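Local coordinates for oligopeptide-binding protein oppA (Lactococcus lactis, PDB 3DRF) that captures oligopeptides as the binding protein of the OppABCDF ABC transporter, which takes up peptides longer than three residues and supports growth in milk, at residues Ala98-Arg103 with Ile171-Lys176; Lys117-Thr122 with Gly188-Thr193; Ala141-Leu146 with Ser158-Pro163. One frame throughout, in Å; residues are numbered along the deposited sequence.

Contact 1: Ala98-Arg103 with Ile171-Lys176; sequences ATITLR and IKVQFK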
# COMPACT_ATOMS: atom_id res chain seq x y z
N ALA A 98 -9.64 20.26 10.60
CA ALA A 98 -10.01 19.00 11.27
C ALA A 98 -9.60 19.15 12.75
O ALA A 98 -8.51 19.59 13.06
CB ALA A 98 -9.31 17.78 10.64
N THR A 99 -10.51 18.77 13.63
CA THR A 99 -10.24 18.77 15.05
C THR A 99 -10.37 17.33 15.54
O THR A 99 -11.41 16.72 15.42
CB THR A 99 -11.24 19.67 15.80
OG1 THR A 99 -11.14 20.98 15.28
CG2 THR A 99 -10.89 19.72 17.29
N ILE A 100 -9.26 16.83 16.09
CA ILE A 100 -9.15 15.45 16.56
C ILE A 100 -9.24 15.48 18.10
O ILE A 100 -8.52 16.19 18.73
CB ILE A 100 -7.79 14.80 16.10
CG1 ILE A 100 -7.70 14.61 14.58
CG2 ILE A 100 -7.62 13.46 16.77
CD1 ILE A 100 -7.36 15.88 13.81
N THR A 101 -10.15 14.69 18.65
CA THR A 101 -10.31 14.55 20.12
C THR A 101 -10.02 13.11 20.53
O THR A 101 -10.75 12.24 20.22
CB THR A 101 -11.74 14.95 20.54
OG1 THR A 101 -11.97 16.30 20.13
CG2 THR A 101 -11.92 14.88 22.05
N LEU A 102 -8.91 12.95 21.21
CA LEU A 102 -8.51 11.63 21.73
C LEU A 102 -9.40 11.30 22.97
O LEU A 102 -9.67 12.15 23.75
CB LEU A 102 -7.03 11.66 22.18
CG LEU A 102 -6.02 12.11 21.13
CD1 LEU A 102 -4.66 12.31 21.78
CD2 LEU A 102 -5.92 11.12 19.95
N ARG A 103 -9.76 10.04 23.11
CA ARG A 103 -10.48 9.63 24.34
C ARG A 103 -9.70 9.99 25.60
O ARG A 103 -8.52 9.88 25.66
CB ARG A 103 -10.76 8.12 24.31
CG ARG A 103 -12.00 7.77 23.53
CD ARG A 103 -12.20 6.23 23.60
NE ARG A 103 -13.41 5.78 22.91
CZ ARG A 103 -14.54 5.52 23.52
NH1 ARG A 103 -14.65 5.70 24.83
NH2 ARG A 103 -15.56 5.10 22.82
N ILE A 171 -6.36 18.17 19.15
CA ILE A 171 -5.49 18.70 18.11
C ILE A 171 -6.32 19.37 17.00
O ILE A 171 -7.23 18.82 16.51
CB ILE A 171 -4.63 17.58 17.44
CG1 ILE A 171 -4.02 16.66 18.52
CG2 ILE A 171 -3.47 18.28 16.64
CD1 ILE A 171 -4.84 15.29 18.72
N LYS A 172 -5.96 20.59 16.67
CA LYS A 172 -6.53 21.30 15.53
C LYS A 172 -5.54 21.27 14.37
O LYS A 172 -4.41 21.67 14.50
CB LYS A 172 -6.76 22.78 15.89
CG LYS A 172 -7.37 23.64 14.77
CD LYS A 172 -7.45 25.15 15.21
CE LYS A 172 -7.10 26.07 14.03
NZ LYS A 172 -7.19 27.53 14.42
N VAL A 173 -5.99 20.82 13.23
CA VAL A 173 -5.20 20.82 11.97
C VAL A 173 -5.82 21.79 10.96
O VAL A 173 -6.95 21.69 10.61
CB VAL A 173 -5.15 19.40 11.34
CG1 VAL A 173 -4.30 19.40 10.05
CG2 VAL A 173 -4.67 18.35 12.41
N GLN A 174 -5.03 22.78 10.57
CA GLN A 174 -5.43 23.81 9.61
C GLN A 174 -4.98 23.45 8.21
O GLN A 174 -3.82 23.35 7.93
CB GLN A 174 -4.80 25.17 10.03
CG GLN A 174 -5.16 26.34 9.10
CD GLN A 174 -6.65 26.70 9.20
OE1 GLN A 174 -7.04 27.19 10.20
NE2 GLN A 174 -7.42 26.45 8.16
N PHE A 175 -5.96 23.36 7.35
CA PHE A 175 -5.72 23.09 5.92
C PHE A 175 -5.72 24.39 5.11
O PHE A 175 -6.27 25.35 5.51
CB PHE A 175 -6.84 22.16 5.34
CG PHE A 175 -6.99 20.85 6.12
CD1 PHE A 175 -5.94 19.95 6.14
CD2 PHE A 175 -8.16 20.55 6.76
CE1 PHE A 175 -6.06 18.74 6.85
CE2 PHE A 175 -8.29 19.34 7.47
CZ PHE A 175 -7.20 18.47 7.52
N LYS A 176 -5.14 24.30 3.93
CA LYS A 176 -5.35 25.32 2.86
C LYS A 176 -6.76 25.19 2.25
O LYS A 176 -7.39 26.18 2.06
CB LYS A 176 -4.28 25.19 1.77
CG LYS A 176 -2.83 25.39 2.29
CD LYS A 176 -1.80 25.18 1.15
CE LYS A 176 -0.45 25.25 1.74
NZ LYS A 176 0.52 24.94 0.68

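Contact 2: Lys117-Thr122 with Gly188-Thr193; sequences KDYEFT and GYFLET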
# COMPACT_ATOMS: atom_id res chain seq x y z
N LYS A 117 0.33 15.82 21.60
CA LYS A 117 1.68 15.77 21.05
C LYS A 117 2.02 14.42 20.33
O LYS A 117 2.71 14.43 19.35
CB LYS A 117 2.71 16.03 22.17
CG LYS A 117 4.21 15.88 21.76
CD LYS A 117 4.58 16.83 20.57
CE LYS A 117 6.11 16.64 20.25
NZ LYS A 117 6.44 17.53 19.06
N ASP A 118 1.49 13.30 20.84
CA ASP A 118 1.67 11.98 20.18
C ASP A 118 1.10 11.96 18.75
O ASP A 118 1.59 11.31 17.92
CB ASP A 118 1.02 10.88 21.04
CG ASP A 118 1.70 10.70 22.39
OD1 ASP A 118 2.88 11.01 22.50
OD2 ASP A 118 1.03 10.28 23.28
N TYR A 119 -0.01 12.66 18.58
CA TYR A 119 -0.62 12.78 17.23
C TYR A 119 0.21 13.66 16.26
O TYR A 119 0.47 13.29 15.17
CB TYR A 119 -2.06 13.31 17.40
CG TYR A 119 -2.74 13.41 16.04
CD1 TYR A 119 -3.00 12.27 15.24
CD2 TYR A 119 -3.07 14.65 15.53
CE1 TYR A 119 -3.61 12.40 13.97
CE2 TYR A 119 -3.68 14.79 14.28
CZ TYR A 119 -3.92 13.66 13.50
OH TYR A 119 -4.52 13.80 12.26
N GLU A 120 0.60 14.84 16.73
CA GLU A 120 1.50 15.71 15.95
C GLU A 120 2.82 14.98 15.65
O GLU A 120 3.37 15.13 14.59
CB GLU A 120 1.73 17.04 16.75
CG GLU A 120 2.68 18.00 16.00
CD GLU A 120 4.19 17.73 16.24
OE1 GLU A 120 4.56 16.98 17.10
OE2 GLU A 120 4.94 18.37 15.48
N PHE A 121 3.30 14.18 16.60
CA PHE A 121 4.62 13.52 16.39
C PHE A 121 4.61 12.54 15.18
O PHE A 121 5.58 12.47 14.49
CB PHE A 121 5.12 12.83 17.69
CG PHE A 121 6.54 12.35 17.60
CD1 PHE A 121 6.85 11.04 17.90
CD2 PHE A 121 7.55 13.20 17.19
CE1 PHE A 121 8.14 10.60 17.83
CE2 PHE A 121 8.91 12.74 17.11
CZ PHE A 121 9.16 11.43 17.41
N THR A 122 3.47 11.88 14.94
CA THR A 122 3.29 11.07 13.69
C THR A 122 3.71 11.92 12.43
O THR A 122 4.41 11.46 11.57
CB THR A 122 1.83 10.70 13.56
OG1 THR A 122 1.51 9.81 14.68
CG2 THR A 122 1.58 9.98 12.22
N GLY A 188 -5.62 10.55 3.27
CA GLY A 188 -4.21 10.96 3.15
C GLY A 188 -3.93 12.43 3.45
O GLY A 188 -2.83 12.80 3.61
N TYR A 189 -4.96 13.26 3.55
CA TYR A 189 -4.83 14.72 3.83
C TYR A 189 -4.65 15.05 5.32
O TYR A 189 -4.11 16.04 5.65
CB TYR A 189 -5.99 15.50 3.18
CG TYR A 189 -5.88 15.51 1.66
CD1 TYR A 189 -5.00 16.36 1.03
CD2 TYR A 189 -6.61 14.62 0.86
CE1 TYR A 189 -4.86 16.38 -0.35
CE2 TYR A 189 -6.47 14.61 -0.54
CZ TYR A 189 -5.58 15.51 -1.13
OH TYR A 189 -5.39 15.55 -2.50
N PHE A 190 -5.12 14.16 6.19
CA PHE A 190 -4.74 14.17 7.61
C PHE A 190 -4.50 12.72 8.00
O PHE A 190 -5.06 11.83 7.46
CB PHE A 190 -5.73 14.91 8.53
CG PHE A 190 -7.12 14.30 8.58
CD1 PHE A 190 -7.45 13.31 9.51
CD2 PHE A 190 -8.12 14.76 7.69
CE1 PHE A 190 -8.76 12.78 9.55
CE2 PHE A 190 -9.39 14.22 7.74
CZ PHE A 190 -9.73 13.27 8.65
N LEU A 191 -3.58 12.55 8.92
CA LEU A 191 -3.12 11.21 9.33
C LEU A 191 -4.00 10.68 10.47
O LEU A 191 -4.73 11.41 11.09
CB LEU A 191 -1.60 11.25 9.74
CG LEU A 191 -0.65 11.77 8.61
CD1 LEU A 191 0.81 11.92 9.10
CD2 LEU A 191 -0.75 10.83 7.33
N GLU A 192 -3.84 9.39 10.74
CA GLU A 192 -4.81 8.69 11.60
C GLU A 192 -4.18 7.83 12.65
O GLU A 192 -4.84 7.00 13.20
CB GLU A 192 -5.76 7.82 10.71
CG GLU A 192 -6.44 8.60 9.55
CD GLU A 192 -7.41 7.75 8.74
OE1 GLU A 192 -8.05 6.86 9.27
OE2 GLU A 192 -7.51 8.04 7.59
N THR A 193 -2.89 8.03 12.92
CA THR A 193 -2.17 7.26 13.94
C THR A 193 -1.45 8.20 14.91
O THR A 193 -1.24 9.32 14.62
CB THR A 193 -1.13 6.30 13.28
OG1 THR A 193 -0.16 7.07 12.55
CG2 THR A 193 -1.82 5.32 12.29
O HOH W 1 2.25 7.16 13.90

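Contact 3: Ala141-Leu146 with Ser158-Pro163; sequences ANIVGL and SGITFP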
# COMPACT_ATOMS: atom_id res chain seq x y z
N ALA A 141 1.27 18.62 1.82
CA ALA A 141 1.52 20.06 1.52
C ALA A 141 0.30 20.98 1.76
O ALA A 141 0.40 22.13 1.87
CB ALA A 141 2.02 20.20 0.08
N ASN A 142 -0.86 20.34 1.86
CA ASN A 142 -2.13 21.03 2.13
C ASN A 142 -2.39 21.37 3.60
O ASN A 142 -3.31 22.06 3.88
CB ASN A 142 -3.31 20.23 1.48
CG ASN A 142 -4.71 20.83 1.77
OD1 ASN A 142 -5.02 21.89 1.33
ND2 ASN A 142 -5.51 20.11 2.50
N ILE A 143 -1.51 20.93 4.50
CA ILE A 143 -1.53 21.39 5.90
C ILE A 143 -0.64 22.62 6.01
O ILE A 143 0.50 22.59 5.66
CB ILE A 143 -1.09 20.27 6.86
CG1 ILE A 143 -2.18 19.18 6.89
CG2 ILE A 143 -0.90 20.85 8.33
CD1 ILE A 143 -1.69 17.88 7.65
N VAL A 144 -1.22 23.71 6.48
CA VAL A 144 -0.49 24.98 6.63
C VAL A 144 0.81 24.75 7.41
O VAL A 144 0.80 24.17 8.45
CB VAL A 144 -1.41 26.05 7.33
CG1 VAL A 144 -0.62 27.32 7.60
CG2 VAL A 144 -2.56 26.43 6.37
N GLY A 145 1.91 25.25 6.83
CA GLY A 145 3.20 25.14 7.51
C GLY A 145 3.97 23.82 7.32
O GLY A 145 5.11 23.72 7.65
N LEU A 146 3.32 22.81 6.78
CA LEU A 146 3.94 21.47 6.77
C LEU A 146 5.03 21.34 5.70
O LEU A 146 6.07 20.78 5.96
CB LEU A 146 2.88 20.34 6.69
CG LEU A 146 3.46 18.90 6.92
CD1 LEU A 146 4.34 18.69 8.15
CD2 LEU A 146 2.27 17.93 7.07
N SER A 158 3.32 24.84 11.77
CA SER A 158 2.46 25.97 12.20
C SER A 158 0.94 25.65 12.20
O SER A 158 0.25 26.10 13.00
CB SER A 158 2.77 27.25 11.40
OG SER A 158 2.36 27.10 10.07
N GLY A 159 0.54 24.81 11.25
CA GLY A 159 -0.87 24.41 11.09
C GLY A 159 -1.39 23.38 12.06
O GLY A 159 -2.53 23.07 11.98
N ILE A 160 -0.54 22.86 12.92
CA ILE A 160 -1.01 21.91 13.95
C ILE A 160 -0.86 22.57 15.33
O ILE A 160 0.24 22.84 15.74
CB ILE A 160 -0.21 20.61 13.86
CG1 ILE A 160 -0.43 19.96 12.46
CG2 ILE A 160 -0.64 19.66 14.99
CD1 ILE A 160 0.28 18.59 12.23
N THR A 161 -1.99 22.77 16.00
CA THR A 161 -1.99 23.41 17.32
C THR A 161 -2.84 22.58 18.30
O THR A 161 -3.55 21.66 17.94
CB THR A 161 -2.49 24.89 17.22
OG1 THR A 161 -3.83 24.92 16.67
CG2 THR A 161 -1.55 25.78 16.37
N PHE A 162 -2.73 22.98 19.56
CA PHE A 162 -3.25 22.18 20.67
C PHE A 162 -4.13 23.03 21.58
O PHE A 162 -3.64 23.66 22.49
CB PHE A 162 -2.10 21.57 21.48
CG PHE A 162 -1.03 20.92 20.61
CD1 PHE A 162 -1.33 19.80 19.85
CD2 PHE A 162 0.24 21.44 20.53
CE1 PHE A 162 -0.35 19.18 19.10
CE2 PHE A 162 1.21 20.84 19.74
CZ PHE A 162 0.90 19.70 19.05
N PRO A 163 -5.44 22.99 21.36
CA PRO A 163 -6.36 23.83 22.15
C PRO A 163 -6.32 23.55 23.64
O PRO A 163 -6.69 24.43 24.35
CB PRO A 163 -7.72 23.48 21.57
CG PRO A 163 -7.48 22.97 20.18
CD PRO A 163 -6.13 22.33 20.21
O HOH W 2 5.45 25.48 9.74

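Contact 1: Ala98-Arg103 with Ile171-Lys176
Val173 N donates to Ala98 O at 2.8 Å, almost straight at the hydrogen (172°), and Ala98 N returns a bond to Val173 O at 3.0 Å, closing an antiparallel hydrogen-bonded pair. Ile100 and Ile171 form the next such pair, with Ile100 N 2.9 Å from Ile171 O. Between them Thr99 and Lys172 face each other as a non-hydrogen-bonded pair; Thr99 CA also points its hydrogen at Ile171 O, so that one carbonyl receives both an N-H and a weaker C-H. The opposite face of the ladder is apolar. Because CG1 of Ile171 is anti to its own carbonyl carbon (chi1 -45°), CD1 is carried across to Ile100 CG2, 3.9 Å away, with Leu102 CG a little farther off. Ile100 CD1 reaches diagonally to Val173 CG2, also at 3.9 Å. Alanine suits position 98 because its short methyl lets the Phe175 ring come close, CE2 lying 3.7 Å from Ala98 CB. Helix 116-127 covers this apolar face. The chemistry is that of a two-faced sheet: backbone bonds fix the register, branched aliphatic residues meet the helix, and threonine and lysine take the more exposed side.

Contact 2: Lys117-Thr122 with Gly188-Thr193
Tyr119 and Thr122, about one helical turn apart, reach from helix 116-127 to two carbonyls of the loop 188-193. The phenol of Tyr119 donates from OH to Leu191 O at 2.7 Å, the donor tilted 30° from the carbonyl plane, while that oxygen lies in the plane of the ring, at its edge. With CG anti to the backbone N (chi1 -178°), the tyrosine extends away from the helix far enough to span the gap. Its OH also meets the edge of the Phe190 ring, 4.0 Å from CD1. Thr122 OG1 donates to Thr193 O at 2.8 Å, approaching from above the carbonyl plane. A water completes a second link, donating to Thr122 OG1 and bonding to Thr193 OG1 at 2.8 Å. Threonine suits position 122: its methyl CG2 rests 3.8 Å from Leu191 CD1 while its hydroxyl serves the loop backbone. A phenylalanine in place of Tyr119 would probably leave Leu191 O without its phenol donor and cost Tyr123 OH one of its partners, loosening the loop's hold on the helix. Tyr123 OH in turn bonds Leu191 N, so two tyrosines of one helix hold the same loop residue. Around them, Tyr119 packs on Ile171 and Val173 of strand 170-174, and Phe190 reaches Val89 and Leu91 of strand 87-92, which places the loop beside both helix and sheet.

Contact 3: Ala141-Leu146 with Ser158-Pro163
Gly159 N approaches Val144 O at 2.9 Å, but the angle of 122° at the hydrogen makes this a weak bond. Beside it Ser158 OG lies 3.3 Å from Gly145 CA and 3.9 Å from Val144 CG1; its first torsion (chi1 69°) sets the hydroxyl between its own backbone N and carbonyl carbon, over the glycine. A water adds a second link, donating to Gly145 O at 2.8 Å and accepting from Ser158 N at 3.0 Å. On the buried side Ile143 CG2 touches Ile160 CG1, a looser apolar meeting at 4.3 Å. Glycine suits both positions at this closeness. A CB on Gly145 would collide with Ser158 OG, and one on Gly159 would run into Val144 O. What positions the first segment is a type II turn closed by Leu146 N to Ile143 O at 3.0 Å, with Gly145 at its third position, where a positive phi (84°) suits glycine, and at the N-cap of helix 146-150. Farther out, Val144 and Gly159 both bond the backbone of Gln174; Asn142 bonds the backbone of Lys176, and Thr161 that of Lys172. Ile143 rests on Val173 and Ile160 on Ile171. The direct polar link is thus slight, and the two segments are probably held side by side mainly by their shared bonds to strand 170-174, with the water as a supplementary bridge.

Overall arrangement
The three contacts form one compact region, with contact 1 about 9 Å from each of the others and contacts 2 and 3 about 11 Å apart, centre to centre. Along the chain contacts 1 and 2 interlock, their segments alternating, while contact 3 is nested inside the loops closed by both. Strand 170-174 ties them together: it pairs with strand 97-102 in contact 1 and with strand 160-161 of contact 3 in a four-stranded antiparallel sheet, and helix 116-127 of contact 2 packs on it. Sheet, helix and loops thus form one local unit on one side of the chain's centre within this Venus-flytrap receptor.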